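Alpha-1,3-glucanase (Streptomyces thermodiastaticus, PDB 7C7D) hydrolyses alpha-1,3-glucosidic linkages within alpha-1,3-glucans, as a thermostable endo-acting glycosidase of family GH87. Local coordinates at residues 62-66 / 88-93; 114-119 / 186-191; 122-126 / 138-142; 142-148 / 159-163. All coordinates share one frame; numbering follows the deposited sequence.

Contact 1: 62-66 / 88-93; sequences VEAES and SGRQAV. With CA (calcium ion), chain C.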
loop_
_atom_site.group_PDB
_atom_site.type_symbol
_atom_site.label_atom_id
_atom_site.label_comp_id
_atom_site.label_asym_id
_atom_site.label_seq_id
_atom_site.Cartn_x
_atom_site.Cartn_y
_atom_site.Cartn_z
ATOM N N VAL A 62 -15.810 0.414 -7.144
ATOM C CA VAL A 62 -17.163 0.584 -6.628
ATOM C C VAL A 62 -17.274 -0.250 -5.361
ATOM O O VAL A 62 -17.072 -1.472 -5.396
ATOM C CB VAL A 62 -18.228 0.154 -7.649
ATOM C CG1 VAL A 62 -19.625 0.367 -7.067
ATOM C CG2 VAL A 62 -18.060 0.925 -8.957
ATOM N N GLU A 63 -17.574 0.403 -4.242
ATOM C CA GLU A 63 -17.730 -0.319 -2.990
ATOM C C GLU A 63 -18.952 -1.223 -3.071
ATOM O O GLU A 63 -20.011 -0.826 -3.564
ATOM C CB GLU A 63 -17.889 0.661 -1.830
ATOM C CG GLU A 63 -16.680 1.552 -1.575
ATOM C CD GLU A 63 -15.497 0.813 -0.971
ATOM O OE1 GLU A 63 -14.426 1.443 -0.872
ATOM O OE2 GLU A 63 -15.632 -0.370 -0.591
ATOM N N ALA A 64 -18.812 -2.449 -2.571
ATOM C CA ALA A 64 -19.938 -3.376 -2.619
ATOM C C ALA A 64 -21.130 -2.843 -1.839
ATOM O O ALA A 64 -22.285 -3.065 -2.229
ATOM C CB ALA A 64 -19.508 -4.741 -2.086
ATOM N N GLU A 65 -20.872 -2.128 -0.747
ATOM C CA GLU A 65 -21.933 -1.578 0.078
ATOM C C GLU A 65 -22.698 -0.461 -0.622
ATOM O O GLU A 65 -23.758 -0.068 -0.132
ATOM C CB GLU A 65 -21.356 -1.103 1.418
ATOM C CG GLU A 65 -20.211 -0.082 1.302
ATOM C CD GLU A 65 -18.811 -0.703 1.241
ATOM O OE1 GLU A 65 -18.658 -1.835 0.743
ATOM O OE2 GLU A 65 -17.846 -0.032 1.669
ATOM N N SER A 66 -22.196 0.044 -1.748
ATOM C CA SER A 66 -22.901 1.032 -2.558
ATOM C C SER A 66 -23.688 0.401 -3.696
ATOM O O SER A 66 -24.346 1.120 -4.455
ATOM C CB SER A 66 -21.920 2.066 -3.128
ATOM O OG SER A 66 -21.257 1.564 -4.279
ATOM N N SER A 88 -12.346 -1.983 2.708
ATOM C CA SER A 88 -12.404 -0.636 2.155
ATOM C C SER A 88 -13.704 0.029 2.593
ATOM O O SER A 88 -14.782 -0.558 2.476
ATOM C CB SER A 88 -12.346 -0.736 0.630
ATOM O OG SER A 88 -12.197 0.538 0.029
ATOM N N GLY A 89 -13.605 1.251 3.118
ATOM C CA GLY A 89 -14.778 1.909 3.661
ATOM C C GLY A 89 -15.284 1.340 4.965
ATOM O O GLY A 89 -16.335 1.779 5.447
ATOM N N ARG A 90 -14.582 0.364 5.542
ATOM C CA ARG A 90 -14.973 -0.311 6.776
ATOM C C ARG A 90 -16.290 -1.059 6.641
ATOM O O ARG A 90 -16.926 -1.373 7.651
ATOM C CB ARG A 90 -14.993 0.629 7.988
ATOM C CG ARG A 90 -13.788 1.532 8.076
ATOM C CD ARG A 90 -12.460 0.758 8.108
ATOM N NE ARG A 90 -11.382 1.736 8.200
ATOM C CZ ARG A 90 -10.265 1.601 8.901
ATOM N NH1 ARG A 90 -10.002 0.475 9.560
ATOM N NH2 ARG A 90 -9.411 2.618 8.945
ATOM N N GLN A 91 -16.709 -1.334 5.406
ATOM C CA GLN A 91 -17.980 -1.988 5.138
ATOM C C GLN A 91 -17.810 -2.962 3.984
ATOM O O GLN A 91 -16.964 -2.774 3.110
ATOM C CB GLN A 91 -19.068 -0.979 4.774
ATOM C CG GLN A 91 -19.394 -0.011 5.879
ATOM C CD GLN A 91 -20.143 1.180 5.350
ATOM O OE1 GLN A 91 -21.366 1.166 5.267
ATOM N NE2 GLN A 91 -19.408 2.216 4.959
ATOM N N ALA A 92 -18.638 -4.003 3.986
ATOM C CA ALA A 92 -18.638 -5.008 2.935
ATOM C C ALA A 92 -20.019 -5.647 2.927
ATOM O O ALA A 92 -20.883 -5.303 3.737
ATOM C CB ALA A 92 -17.526 -6.041 3.170
ATOM N N VAL A 93 -20.226 -6.593 2.016
ATOM C CA VAL A 93 -21.517 -7.259 1.873
ATOM C C VAL A 93 -21.296 -8.762 1.956
ATOM O O VAL A 93 -20.585 -9.336 1.120
ATOM C CB VAL A 93 -22.218 -6.882 0.559
ATOM C CG1 VAL A 93 -23.530 -7.627 0.439
ATOM C CG2 VAL A 93 -22.461 -5.372 0.493
HETATM CA CA CA C . -16.212 -1.854 1.061
#
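The carboxylates of E63 and E65 both meet segment 88-93, but in different ways. E63 splits its two oxygens: OE2 binds the calcium ion at 2.3 Å, while OE1 accepts the S88 hydroxyl on its syn lone pair, with OE1 to OG at 2.6 Å. E65 chelates the metal with both oxygens, OE1 and OE2 each 2.5 Å from the calcium. The E65 side chain crosses Q91 at about a right angle, its carboxylate and the Q91 amide 46° apart, and Q91 CB packs 3.5 Å from E65 OE2. Beyond CB, the Q91 amide donates within its own plane from NE2 to G89 O. The loop adds two backbone ligands, S88 O and Q91 O, each 2.4 Å from the calcium; G89, at phi 72°, lies in the bend between them. Because the E63 chain folds at chi2 (-72°), its carboxylate comes round to the metal and S88 at once. Metal and hydroxyl together fix its rotation. With an alanine in place of S88, the carbonyl ligand would remain, but E63 OE1 would probably lose this donor and the carboxylate be freer to turn about its metal bond. Negative oxygens gather closely here, E63 OE2 and E65 OE2 being 3.2 Å apart, a crowding that the cation presumably offsets. D191 completes the shell through O and OD1, giving seven oxygen ligands. Such a shell, built from two glutamates at the end of a strand and in the 3-10 segment after it, a loop and a neighbouring strand, is consistent with the structural calcium site of galactose-binding-like beta-sandwich domains.

Contact 2: 114-119 / 186-191; sequences VAYSVP and VQVTVD. With CA (calcium ion), chain C.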
loop_
_atom_site.group_PDB
_atom_site.type_symbol
_atom_site.label_atom_id
_atom_site.label_comp_id
_atom_site.label_asym_id
_atom_site.label_seq_id
_atom_site.Cartn_x
_atom_site.Cartn_y
_atom_site.Cartn_z
ATOM N N VAL A 114 -11.923 -8.135 -7.760
ATOM C CA VAL A 114 -12.828 -8.107 -6.616
ATOM C C VAL A 114 -12.045 -8.400 -5.347
ATOM O O VAL A 114 -11.346 -9.416 -5.264
ATOM C CB VAL A 114 -13.968 -9.124 -6.782
ATOM C CG1 VAL A 114 -14.896 -9.081 -5.577
ATOM C CG2 VAL A 114 -14.741 -8.845 -8.059
ATOM N N ALA A 115 -12.165 -7.519 -4.358
ATOM C CA ALA A 115 -11.622 -7.766 -3.027
ATOM C C ALA A 115 -12.708 -8.418 -2.181
ATOM O O ALA A 115 -13.838 -7.926 -2.124
ATOM C CB ALA A 115 -11.157 -6.457 -2.387
ATOM N N TYR A 116 -12.368 -9.526 -1.530
ATOM C CA TYR A 116 -13.370 -10.363 -0.887
ATOM C C TYR A 116 -12.698 -11.140 0.237
ATOM O O TYR A 116 -11.472 -11.238 0.301
ATOM C CB TYR A 116 -13.963 -11.362 -1.898
ATOM C CG TYR A 116 -12.928 -12.413 -2.216
ATOM C CD1 TYR A 116 -11.938 -12.175 -3.168
ATOM C CD2 TYR A 116 -12.865 -13.603 -1.490
ATOM C CE1 TYR A 116 -10.930 -13.096 -3.404
ATOM C CE2 TYR A 116 -11.855 -14.516 -1.712
ATOM C CZ TYR A 116 -10.901 -14.266 -2.671
ATOM O OH TYR A 116 -9.906 -15.183 -2.909
ATOM N N SER A 117 -13.525 -11.753 1.086
ATOM C CA SER A 117 -13.067 -12.709 2.088
ATOM C C SER A 117 -13.998 -13.918 2.082
ATOM O O SER A 117 -15.204 -13.775 1.864
ATOM C CB SER A 117 -13.094 -12.062 3.476
ATOM O OG SER A 117 -12.620 -12.936 4.481
ATOM N N VAL A 118 -13.443 -15.105 2.298
ATOM C CA VAL A 118 -14.243 -16.297 2.595
ATOM C C VAL A 118 -13.738 -16.873 3.897
ATOM O O VAL A 118 -12.606 -16.577 4.332
ATOM C CB VAL A 118 -14.188 -17.338 1.445
ATOM C CG1 VAL A 118 -14.761 -16.761 0.163
ATOM C CG2 VAL A 118 -12.779 -17.879 1.263
ATOM N N PRO A 119 -14.527 -17.716 4.567
ATOM C CA PRO A 119 -14.112 -18.229 5.872
ATOM C C PRO A 119 -12.830 -19.045 5.783
ATOM O O PRO A 119 -12.572 -19.741 4.798
ATOM C CB PRO A 119 -15.300 -19.092 6.311
ATOM C CG PRO A 119 -16.465 -18.493 5.596
ATOM C CD PRO A 119 -15.916 -18.105 4.254
ATOM N N VAL A 186 -19.986 -21.082 -1.580
ATOM C CA VAL A 186 -19.271 -20.655 -0.385
ATOM C C VAL A 186 -19.786 -19.264 -0.059
ATOM O O VAL A 186 -20.167 -18.503 -0.954
ATOM C CB VAL A 186 -17.732 -20.668 -0.591
ATOM C CG1 VAL A 186 -17.310 -19.713 -1.710
ATOM C CG2 VAL A 186 -16.998 -20.357 0.711
ATOM N N GLN A 187 -19.819 -18.934 1.228
ATOM C CA GLN A 187 -20.255 -17.607 1.646
ATOM C C GLN A 187 -19.123 -16.619 1.388
ATOM O O GLN A 187 -18.000 -16.819 1.859
ATOM C CB GLN A 187 -20.620 -17.629 3.127
ATOM C CG GLN A 187 -21.186 -16.332 3.674
ATOM C CD GLN A 187 -21.297 -16.374 5.180
ATOM O OE1 GLN A 187 -20.288 -16.357 5.883
ATOM N NE2 GLN A 187 -22.523 -16.449 5.686
ATOM N N VAL A 188 -19.407 -15.559 0.639
ATOM C CA VAL A 188 -18.381 -14.613 0.215
ATOM C C VAL A 188 -18.735 -13.236 0.750
ATOM O O VAL A 188 -19.848 -12.747 0.532
ATOM C CB VAL A 188 -18.234 -14.568 -1.318
ATOM C CG1 VAL A 188 -17.068 -13.655 -1.706
ATOM C CG2 VAL A 188 -18.047 -15.971 -1.889
ATOM N N THR A 189 -17.790 -12.604 1.435
ATOM C CA THR A 189 -17.946 -11.224 1.869
ATOM C C THR A 189 -17.238 -10.350 0.843
ATOM O O THR A 189 -16.012 -10.396 0.720
ATOM C CB THR A 189 -17.392 -11.043 3.277
ATOM O OG1 THR A 189 -18.162 -11.862 4.170
ATOM C CG2 THR A 189 -17.502 -9.588 3.719
ATOM N N VAL A 190 -18.017 -9.592 0.075
ATOM C CA VAL A 190 -17.492 -8.777 -1.016
ATOM C C VAL A 190 -17.263 -7.359 -0.515
ATOM O O VAL A 190 -18.178 -6.723 0.019
ATOM C CB VAL A 190 -18.446 -8.796 -2.223
ATOM C CG1 VAL A 190 -17.865 -7.980 -3.369
ATOM C CG2 VAL A 190 -18.708 -10.238 -2.673
ATOM N N ASP A 191 -16.045 -6.856 -0.703
ATOM C CA ASP A 191 -15.670 -5.542 -0.183
ATOM C C ASP A 191 -15.844 -4.435 -1.224
ATOM O O ASP A 191 -16.513 -3.423 -0.970
ATOM C CB ASP A 191 -14.216 -5.614 0.286
ATOM C CG ASP A 191 -13.709 -4.304 0.843
ATOM O OD1 ASP A 191 -14.529 -3.377 1.076
ATOM O OD2 ASP A 191 -12.477 -4.208 1.060
HETATM CA CA CA C . -16.212 -1.854 1.061
HETATM O O HOH W 1 -17.429 -14.558 4.089
#
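A115, S117 and T189 lose the most surface here, and all three do so through the backbone pairing of two antiparallel strands. S117 and T189 form a hydrogen-bonded pair: S117 N reaches T189 O at 2.9 Å, and T189 N returns the bond to S117 O at 2.9 Å. Two residues earlier, A115 O accepts from D191 N at 2.8 Å, the N-H...O angle of 163° marking a nearly straight bond. The methyl of A115 sits 4.1 Å from D191 CB. On the face shared by S117 and T189, the T189 hydroxyl joins a water (2.8 Å from OG1) that also donates to S117 O and Q187 O, while S117 OG bonds to F161 O. The strands belong to the antiparallel beta-sandwich of the galactose-binding-like D1 domain, and strand 188-196 runs on to the calcium, which D191 binds through O and OD1. Y116 and V190 are a non-hydrogen-bonded pair on the other face. There Y116 CB lies 3.9 Å from V188 CG1, and chi1 of 72° takes the phenol away from segment 186-191, its OH bonding to the backbone N of T142. V118 and V188 lie side by side, pointing the same way, with CG1 of V118 4.0 Å from CG2 of V188.

Contact 3: 122-126 / 138-142; sequences QSGTL and SLTVT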
loop_
_atom_site.group_PDB
_atom_site.type_symbol
_atom_site.label_atom_id
_atom_site.label_comp_id
_atom_site.label_asym_id
_atom_site.label_seq_id
_atom_site.Cartn_x
_atom_site.Cartn_y
_atom_site.Cartn_z
ATOM N N GLN A 122 -11.858 -22.494 3.808
ATOM C CA GLN A 122 -12.816 -22.747 2.745
ATOM C C GLN A 122 -12.395 -22.058 1.457
ATOM O O GLN A 122 -11.557 -21.150 1.442
ATOM C CB GLN A 122 -14.217 -22.288 3.150
ATOM C CG GLN A 122 -14.748 -23.014 4.370
ATOM C CD GLN A 122 -16.100 -22.496 4.798
ATOM O OE1 GLN A 122 -16.652 -21.602 4.170
ATOM N NE2 GLN A 122 -16.641 -23.058 5.871
ATOM N N SER A 123 -13.007 -22.505 0.369
ATOM C CA SER A 123 -12.761 -21.934 -0.944
ATOM C C SER A 123 -13.948 -22.271 -1.828
ATOM O O SER A 123 -14.784 -23.113 -1.491
ATOM C CB SER A 123 -11.459 -22.456 -1.552
ATOM O OG SER A 123 -11.531 -23.855 -1.749
ATOM N N GLY A 124 -14.014 -21.594 -2.968
ATOM C CA GLY A 124 -15.063 -21.867 -3.925
ATOM C C GLY A 124 -14.974 -20.924 -5.099
ATOM O O GLY A 124 -13.879 -20.520 -5.508
ATOM N N THR A 125 -16.123 -20.572 -5.660
ATOM C CA THR A 125 -16.157 -19.669 -6.792
ATOM C C THR A 125 -17.266 -18.658 -6.576
ATOM O O THR A 125 -18.138 -18.829 -5.723
ATOM C CB THR A 125 -16.381 -20.409 -8.115
ATOM O OG1 THR A 125 -17.571 -21.196 -8.016
ATOM C CG2 THR A 125 -15.199 -21.310 -8.438
ATOM N N LEU A 126 -17.210 -17.595 -7.366
ATOM C CA LEU A 126 -18.204 -16.534 -7.347
ATOM C C LEU A 126 -18.630 -16.313 -8.789
ATOM O O LEU A 126 -17.791 -16.002 -9.641
ATOM C CB LEU A 126 -17.578 -15.269 -6.755
ATOM C CG LEU A 126 -18.469 -14.080 -6.402
ATOM C CD1 LEU A 126 -19.581 -14.445 -5.435
ATOM C CD2 LEU A 126 -17.607 -12.976 -5.815
ATOM N N SER A 138 -16.071 -18.028 -13.822
ATOM C CA SER A 138 -16.357 -17.526 -12.492
ATOM C C SER A 138 -15.061 -17.058 -11.854
ATOM O O SER A 138 -13.963 -17.361 -12.330
ATOM C CB SER A 138 -16.993 -18.615 -11.623
ATOM O OG SER A 138 -16.123 -19.724 -11.517
ATOM N N LEU A 139 -15.201 -16.309 -10.771
ATOM C CA LEU A 139 -14.047 -15.874 -10.004
ATOM C C LEU A 139 -13.699 -16.957 -8.993
ATOM O O LEU A 139 -14.585 -17.495 -8.324
ATOM C CB LEU A 139 -14.364 -14.577 -9.265
ATOM C CG LEU A 139 -14.561 -13.329 -10.123
ATOM C CD1 LEU A 139 -15.433 -12.326 -9.390
ATOM C CD2 LEU A 139 -13.222 -12.722 -10.487
ATOM N N THR A 140 -12.418 -17.282 -8.891
ATOM C CA THR A 140 -11.958 -18.184 -7.845
ATOM C C THR A 140 -11.810 -17.402 -6.548
ATOM O O THR A 140 -11.171 -16.348 -6.523
ATOM C CB THR A 140 -10.621 -18.804 -8.242
ATOM O OG1 THR A 140 -10.787 -19.536 -9.464
ATOM C CG2 THR A 140 -10.107 -19.737 -7.146
ATOM N N VAL A 141 -12.410 -17.905 -5.475
ATOM C CA VAL A 141 -12.324 -17.268 -4.168
ATOM C C VAL A 141 -11.770 -18.274 -3.170
ATOM O O VAL A 141 -12.164 -19.447 -3.166
ATOM C CB VAL A 141 -13.676 -16.692 -3.696
ATOM C CG1 VAL A 141 -14.046 -15.457 -4.512
ATOM C CG2 VAL A 141 -14.776 -17.729 -3.792
ATOM N N THR A 142 -10.840 -17.820 -2.336
ATOM C CA THR A 142 -10.190 -18.728 -1.408
ATOM C C THR A 142 -9.732 -17.981 -0.169
ATOM O O THR A 142 -9.586 -16.755 -0.167
ATOM C CB THR A 142 -9.003 -19.449 -2.059
ATOM O OG1 THR A 142 -8.452 -20.387 -1.126
ATOM C CG2 THR A 142 -7.927 -18.450 -2.479
#
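V141 turns its branched end across the strand partner: CG2 rests 3.4 Å from G124 O, over a residue with no side chain, while CG1 reaches along the sheet to within 4.2 Å of L126 CB. The chi1 of -71° produces this division, setting CG1 anti to the carbonyl carbon and CG2 between N and C. L126 and L139 project from the same face as V141, their CB atoms 4.1 Å apart. The opposite face carries S123, T125, T140 and T142; S123 CB lies 3.7 Å from T142 OG1, which accepts a hydrogen bond from K144 N, and T125 OG1 bonds to N185 ND2. Four backbone bonds fix the register. G124 and V141 exchange one pair; in the other, L126 N to L139 O and L139 N to L126 O are both 2.8 Å. T125 adds a CA-H...O contact, its CA 3.1 Å from L139 O. The two strands, 123-130 and 133-142, form a beta hairpin at one side of a five-stranded antiparallel sheet. Strand 133-142 is outermost in it and 123-130 lies next to 178-183, while L139 and V141 pack on V114 and Y116 of strand 109-117, L139 also touching strand 163-169.

Contact 4: 142-148 / 159-163; sequences TSKYSYV and HHFYD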
loop_
_atom_site.group_PDB
_atom_site.type_symbol
_atom_site.label_atom_id
_atom_site.label_comp_id
_atom_site.label_asym_id
_atom_site.label_seq_id
_atom_site.Cartn_x
_atom_site.Cartn_y
_atom_site.Cartn_z
ATOM N N THR A 142 -10.840 -17.820 -2.336
ATOM C CA THR A 142 -10.190 -18.728 -1.408
ATOM C C THR A 142 -9.732 -17.981 -0.169
ATOM O O THR A 142 -9.586 -16.755 -0.167
ATOM C CB THR A 142 -9.003 -19.449 -2.059
ATOM O OG1 THR A 142 -8.452 -20.387 -1.126
ATOM C CG2 THR A 142 -7.927 -18.450 -2.479
ATOM N N SER A 143 -9.510 -18.757 0.893
ATOM C CA SER A 143 -8.898 -18.291 2.128
ATOM C C SER A 143 -7.419 -18.636 2.205
ATOM O O SER A 143 -6.763 -18.276 3.190
ATOM C CB SER A 143 -9.624 -18.880 3.340
ATOM O OG SER A 143 -9.609 -20.302 3.287
ATOM N N LYS A 144 -6.878 -19.284 1.168
ATOM C CA LYS A 144 -5.513 -19.798 1.210
ATOM C C LYS A 144 -4.496 -18.705 1.515
ATOM O O LYS A 144 -3.541 -18.934 2.265
ATOM C CB LYS A 144 -5.184 -20.484 -0.119
ATOM C CG LYS A 144 -3.717 -20.865 -0.254
ATOM C CD LYS A 144 -3.424 -21.538 -1.579
ATOM C CE LYS A 144 -1.963 -21.958 -1.639
ATOM N NZ LYS A 144 -1.614 -22.612 -2.922
ATOM N N TYR A 145 -4.680 -17.515 0.948
ATOM C CA TYR A 145 -3.713 -16.432 1.075
ATOM C C TYR A 145 -4.046 -15.481 2.209
ATOM O O TYR A 145 -3.374 -14.451 2.359
ATOM C CB TYR A 145 -3.591 -15.671 -0.248
ATOM C CG TYR A 145 -3.404 -16.599 -1.414
ATOM C CD1 TYR A 145 -2.176 -17.198 -1.652
ATOM C CD2 TYR A 145 -4.456 -16.900 -2.265
ATOM C CE1 TYR A 145 -2.000 -18.065 -2.711
ATOM C CE2 TYR A 145 -4.294 -17.764 -3.328
ATOM C CZ TYR A 145 -3.065 -18.347 -3.546
ATOM O OH TYR A 145 -2.907 -19.205 -4.609
ATOM N N SER A 146 -5.060 -15.803 3.006
ATOM C CA SER A 146 -5.613 -14.927 4.023
ATOM C C SER A 146 -5.436 -15.548 5.404
ATOM O O SER A 146 -5.036 -16.707 5.541
ATOM C CB SER A 146 -7.100 -14.672 3.744
ATOM O OG SER A 146 -7.283 -14.034 2.487
ATOM N N TYR A 147 -5.748 -14.755 6.436
ATOM C CA TYR A 147 -5.702 -15.179 7.835
ATOM C C TYR A 147 -4.268 -15.431 8.283
ATOM O O TYR A 147 -3.823 -16.580 8.428
ATOM C CB TYR A 147 -6.622 -16.379 8.106
ATOM C CG TYR A 147 -8.053 -16.102 7.710
ATOM C CD1 TYR A 147 -8.927 -15.472 8.584
ATOM C CD2 TYR A 147 -8.522 -16.449 6.452
ATOM C CE1 TYR A 147 -10.241 -15.201 8.216
ATOM C CE2 TYR A 147 -9.825 -16.180 6.074
ATOM C CZ TYR A 147 -10.681 -15.568 6.962
ATOM O OH TYR A 147 -11.974 -15.294 6.596
ATOM N N VAL A 148 -3.546 -14.338 8.497
ATOM C CA VAL A 148 -2.116 -14.337 8.763
ATOM C C VAL A 148 -1.901 -13.921 10.208
ATOM O O VAL A 148 -2.434 -12.897 10.654
ATOM C CB VAL A 148 -1.395 -13.373 7.804
ATOM C CG1 VAL A 148 0.070 -13.232 8.172
ATOM C CG2 VAL A 148 -1.560 -13.833 6.362
ATOM N N HIS A 159 -4.843 -11.184 10.981
ATOM C CA HIS A 159 -5.160 -10.123 10.038
ATOM C C HIS A 159 -5.142 -10.696 8.625
ATOM O O HIS A 159 -5.033 -11.908 8.427
ATOM C CB HIS A 159 -4.223 -8.918 10.229
ATOM C CG HIS A 159 -2.766 -9.258 10.151
ATOM N ND1 HIS A 159 -2.051 -9.728 11.233
ATOM C CD2 HIS A 159 -1.887 -9.184 9.123
ATOM C CE1 HIS A 159 -0.795 -9.927 10.874
ATOM N NE2 HIS A 159 -0.666 -9.602 9.599
ATOM N N HIS A 160 -5.266 -9.810 7.636
ATOM C CA HIS A 160 -5.171 -10.204 6.231
ATOM C C HIS A 160 -6.347 -11.103 5.833
ATOM O O HIS A 160 -6.164 -12.176 5.258
ATOM C CB HIS A 160 -3.820 -10.881 5.958
ATOM C CG HIS A 160 -3.285 -10.683 4.578
ATOM N ND1 HIS A 160 -2.772 -9.481 4.133
ATOM C CD2 HIS A 160 -3.132 -11.558 3.557
ATOM C CE1 HIS A 160 -2.349 -9.623 2.889
ATOM N NE2 HIS A 160 -2.552 -10.875 2.517
ATOM N N PHE A 161 -7.565 -10.660 6.159
ATOM C CA PHE A 161 -8.753 -11.481 5.937
ATOM C C PHE A 161 -9.186 -11.510 4.481
ATOM O O PHE A 161 -9.867 -12.456 4.062
ATOM C CB PHE A 161 -9.924 -10.947 6.758
ATOM C CG PHE A 161 -9.604 -10.747 8.207
ATOM C CD1 PHE A 161 -9.008 -11.757 8.947
ATOM C CD2 PHE A 161 -9.898 -9.547 8.833
ATOM C CE1 PHE A 161 -8.716 -11.566 10.285
ATOM C CE2 PHE A 161 -9.599 -9.351 10.159
ATOM C CZ PHE A 161 -9.011 -10.364 10.891
ATOM N N TYR A 162 -8.852 -10.478 3.716
ATOM C CA TYR A 162 -9.331 -10.329 2.354
ATOM C C TYR A 162 -8.273 -10.796 1.366
ATOM O O TYR A 162 -7.145 -11.140 1.727
ATOM C CB TYR A 162 -9.751 -8.867 2.081
ATOM C CG TYR A 162 -10.963 -8.439 2.891
ATOM C CD1 TYR A 162 -10.824 -8.001 4.201
ATOM C CD2 TYR A 162 -12.249 -8.504 2.349
ATOM C CE1 TYR A 162 -11.926 -7.635 4.955
ATOM C CE2 TYR A 162 -13.363 -8.157 3.095
ATOM C CZ TYR A 162 -13.190 -7.719 4.398
ATOM O OH TYR A 162 -14.293 -7.373 5.142
ATOM N N ASP A 163 -8.661 -10.794 0.097
ATOM C CA ASP A 163 -7.854 -11.253 -1.018
ATOM C C ASP A 163 -8.473 -10.622 -2.254
ATOM O O ASP A 163 -9.612 -10.152 -2.215
ATOM C CB ASP A 163 -7.928 -12.783 -1.101
ATOM C CG ASP A 163 -7.001 -13.359 -2.125
ATOM O OD1 ASP A 163 -5.827 -12.946 -2.139
ATOM O OD2 ASP A 163 -7.452 -14.242 -2.899
HETATM O O HOH W 2 -10.399 -14.914 2.259
HETATM O O HOH W 3 -1.868 -12.571 0.541
#
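V148 and H159 make a single antiparallel bridge: V148 N donates to H159 O at 2.8 Å, almost straight at 175°, and H159 N donates back to V148 O. One step along, Y147 N bonds to H160 O at 2.9 Å from above the carbonyl plane. Y147 and H160 both have positive phi, so each chain kinks beside the bridge, and a type I turn from S143 to S146 leads into it. S146 OG reaches over the face of a peptide carbonyl, donating to Y162 O at 3.0 Å, 72° out of its plane. V148 and H160 lie side by side, CG2 of V148 3.7 Å from H160 CB. The H160 ring meets Y145 O in its plane, CD2 to O being 3.1 Å, and a water spans H160 NE2 and Y145 O. Y147 and F161 cross at about a right angle along their side chains, though their rings are oblique, with Y147 CE1 3.7 Å from F161 CD1. With chi1 at 55°, the H159 ring folds back over V148 O, which lies 3.2 Å above one face, and its ND1 bonds to K157 O. An alanine at H159 would keep the backbone bridge but would probably leave K157 O without its donor and V148 O uncovered on that side. The segments are the two ends of the long connection between strands 133-142 and 163-169, on the side of the beta-sandwich that meets the beta-helix: K144 and Y145 reach E296, H160 bonds to N402 and D163 to H326, while Y147 OH returns to V118 O beside strand 109-117.

Contacts 1 and 2 meet at the calcium, their centres 11 Å apart; S88 N lies 2.8 Å from D191 OD2, so the metal loop is also tied to the strand supplying its remaining ligands, and V93 O joins V190 N at 2.8 Å. Contact 3 packs against contact 2, their centres 9 Å apart, with V118 CG2 3.4 Å from T142 C. T142 is shared by contacts 3 and 4, where the hairpin strand passes into the loop, and Q122 O lies 2.8 Å from S143 OG. Contact 4 also touches contact 1, A92 CB lying 4.0 Å from Y162 OH. It faces the beta-helix, yet its Y162 side chain comes within about 7 Å of the calcium.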